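D-glycerate 2-kinase (Thermotoga maritima, PDB 2B8N) catalyses the ATP-dependent phosphorylation of D-glycerate to 2-phosphoglycerate, a magnesium-requiring step in the breakdown of serine. Local coordinates at residues G182-E187 with E247-L252. Numbering follows the deposited sequence.
Sequences GGRFAE and ETPKHL
Glu247 takes a weak hydrogen bond on its carbonyl from Arg184, with NH2 3.3 Å from O and bent to 126°. The contact packs the N-terminal end of helix 184-189 against the loop leading into 255-261, an outermost strand of the six-stranded parallel sheet. Glu247 OE2 accepts the Thr248 backbone N and Lys250 NZ from opposite faces of the carboxylate, the latter as a salt bridge, and also bonds His176. Thr248 sets its methyl CG2 over the centre of the Arg184 guanidinium, 3.8 Å from CZ. Its OG1 turns instead to Asp218. The Arg184 chain runs extended from CG to NE (chi2 -177°), which carries the flat group out to this methyl. NH1 bonds the carbonyl of Ser178. With an alanine in place of Arg184, the Thr248 methyl would probably lose the flat group it lies over, and the carbonyls of Glu247 and Ser178 a donor. Pro249 lays the CG-CD edge of its ring against the Gly182-Gly183 backbone, both atoms 3.2 Å from Gly182 O. Gly183, the N-cap residue, has its C 3.5 Å from Pro249 CG. Glu187 OE1 comes up to the same part of the ring, 3.7 Å from Pro249 CD. Lys250 NZ also bonds Thr248 O, from above the carbonyl plane. Leu252 closes the contact with both methyls: CD2 lies 3.7 Å from Gly183 O, and CD1 lies 3.9 Å from Ala186 CB.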
loop_
_atom_site.group_PDB
_atom_site.type_symbol
_atom_site.label_atom_id
_atom_site.label_comp_id
_atom_site.label_asym_id
_atom_site.label_seq_id
_atom_site.Cartn_x
_atom_site.Cartn_y
_atom_site.Cartn_z
ATOM N N GLY A 182 12.995 5.180 -12.673
ATOM C CA GLY A 182 14.234 5.914 -12.418
ATOM C C GLY A 182 14.200 7.349 -12.889
ATOM O O GLY A 182 15.234 7.877 -13.327
ATOM N N GLY A 183 13.020 7.971 -12.809
ATOM C CA GLY A 183 12.850 9.390 -13.154
ATOM C C GLY A 183 12.644 9.669 -14.640
ATOM O O GLY A 183 12.473 10.812 -15.050
ATOM N N ARG A 184 12.648 8.633 -15.461
ATOM C CA ARG A 184 12.585 8.837 -16.922
ATOM C C ARG A 184 11.242 9.380 -17.436
ATOM O O ARG A 184 11.191 10.176 -18.393
ATOM C CB ARG A 184 12.990 7.554 -17.644
ATOM C CG ARG A 184 14.488 7.330 -17.487
ATOM C CD ARG A 184 15.021 6.131 -18.210
ATOM N NE ARG A 184 16.437 6.295 -18.565
ATOM C CZ ARG A 184 17.324 5.306 -18.589
ATOM N NH1 ARG A 184 16.978 4.064 -18.257
ATOM N NH2 ARG A 184 18.582 5.552 -18.942
ATOM N N PHE A 185 10.171 8.977 -16.767
ATOM C CA PHE A 185 8.854 9.501 -17.050
ATOM C C PHE A 185 8.805 11.012 -16.888
ATOM O O PHE A 185 8.320 11.690 -17.767
ATOM C CB PHE A 185 7.802 8.818 -16.172
ATOM C CG PHE A 185 6.420 9.283 -16.438
ATOM C CD1 PHE A 185 5.891 9.233 -17.727
ATOM C CD2 PHE A 185 5.637 9.777 -15.419
ATOM C CE1 PHE A 185 4.593 9.666 -17.982
ATOM C CE2 PHE A 185 4.344 10.196 -15.667
ATOM C CZ PHE A 185 3.829 10.139 -16.957
ATOM N N ALA A 186 9.314 11.537 -15.781
ATOM C CA ALA A 186 9.377 13.004 -15.547
ATOM C C ALA A 186 10.272 13.659 -16.568
ATOM O O ALA A 186 10.040 14.814 -16.982
ATOM C CB ALA A 186 9.897 13.324 -14.135
ATOM N N GLU A 187 11.305 12.920 -16.954
ATOM C CA GLU A 187 12.241 13.372 -17.950
ATOM C C GLU A 187 11.565 13.472 -19.319
ATOM O O GLU A 187 11.912 14.347 -20.107
ATOM C CB GLU A 187 13.445 12.435 -17.982
ATOM C CG GLU A 187 14.399 12.676 -19.120
ATOM C CD GLU A 187 15.711 11.949 -18.946
ATOM O OE1 GLU A 187 15.707 10.717 -18.806
ATOM O OE2 GLU A 187 16.754 12.623 -18.955
ATOM N N GLU A 247 22.623 6.311 -18.569
ATOM C CA GLU A 247 22.469 6.708 -17.194
ATOM C C GLU A 247 21.106 7.333 -16.995
ATOM O O GLU A 247 20.577 7.980 -17.917
ATOM C CB GLU A 247 23.575 7.673 -16.775
ATOM C CG GLU A 247 23.635 7.897 -15.279
ATOM C CD GLU A 247 23.722 6.602 -14.511
ATOM O OE1 GLU A 247 24.838 6.052 -14.443
ATOM O OE2 GLU A 247 22.678 6.137 -14.003
ATOM N N THR A 248 20.557 7.128 -15.794
ATOM C CA THR A 248 19.231 7.613 -15.418
ATOM C C THR A 248 19.370 9.004 -14.846
ATOM O O THR A 248 20.461 9.353 -14.377
ATOM C CB THR A 248 18.618 6.719 -14.348
ATOM O OG1 THR A 248 19.532 6.616 -13.261
ATOM C CG2 THR A 248 18.352 5.329 -14.917
ATOM N N PRO A 249 18.291 9.816 -14.912
ATOM C CA PRO A 249 18.301 11.197 -14.412
ATOM C C PRO A 249 18.703 11.315 -12.953
ATOM O O PRO A 249 18.045 10.720 -12.096
ATOM C CB PRO A 249 16.855 11.659 -14.599
ATOM C CG PRO A 249 16.066 10.462 -14.938
ATOM C CD PRO A 249 17.002 9.476 -15.535
ATOM N N LYS A 250 19.773 12.079 -12.687
ATOM C CA LYS A 250 20.330 12.251 -11.334
ATOM C C LYS A 250 19.626 13.373 -10.556
ATOM O O LYS A 250 19.704 13.425 -9.338
ATOM C CB LYS A 250 21.854 12.462 -11.413
ATOM C CG LYS A 250 22.641 11.220 -11.954
ATOM C CD LYS A 250 22.693 10.048 -10.917
ATOM C CE LYS A 250 22.962 8.674 -11.566
ATOM N NZ LYS A 250 21.747 7.959 -12.087
ATOM N N HIS A 251 18.895 14.223 -11.272
ATOM C CA HIS A 251 18.188 15.353 -10.702
ATOM C C HIS A 251 16.974 15.629 -11.583
ATOM O O HIS A 251 17.019 15.405 -12.792
ATOM C CB HIS A 251 19.124 16.571 -10.689
ATOM C CG HIS A 251 19.573 17.006 -12.065
ATOM N ND1 HIS A 251 20.761 16.584 -12.638
ATOM C CD2 HIS A 251 18.986 17.823 -12.982
ATOM C CE1 HIS A 251 20.885 17.122 -13.842
ATOM N NE2 HIS A 251 19.821 17.873 -14.076
ATOM N N LEU A 252 15.892 16.098 -10.968
ATOM C CA LEU A 252 14.666 16.471 -11.696
ATOM C C LEU A 252 14.214 17.856 -11.221
ATOM O O LEU A 252 14.134 18.093 -10.030
ATOM C CB LEU A 252 13.548 15.443 -11.454
ATOM C CG LEU A 252 13.765 13.954 -11.807
ATOM C CD1 LEU A 252 12.616 13.080 -11.329
ATOM C CD2 LEU A 252 13.954 13.749 -13.273
#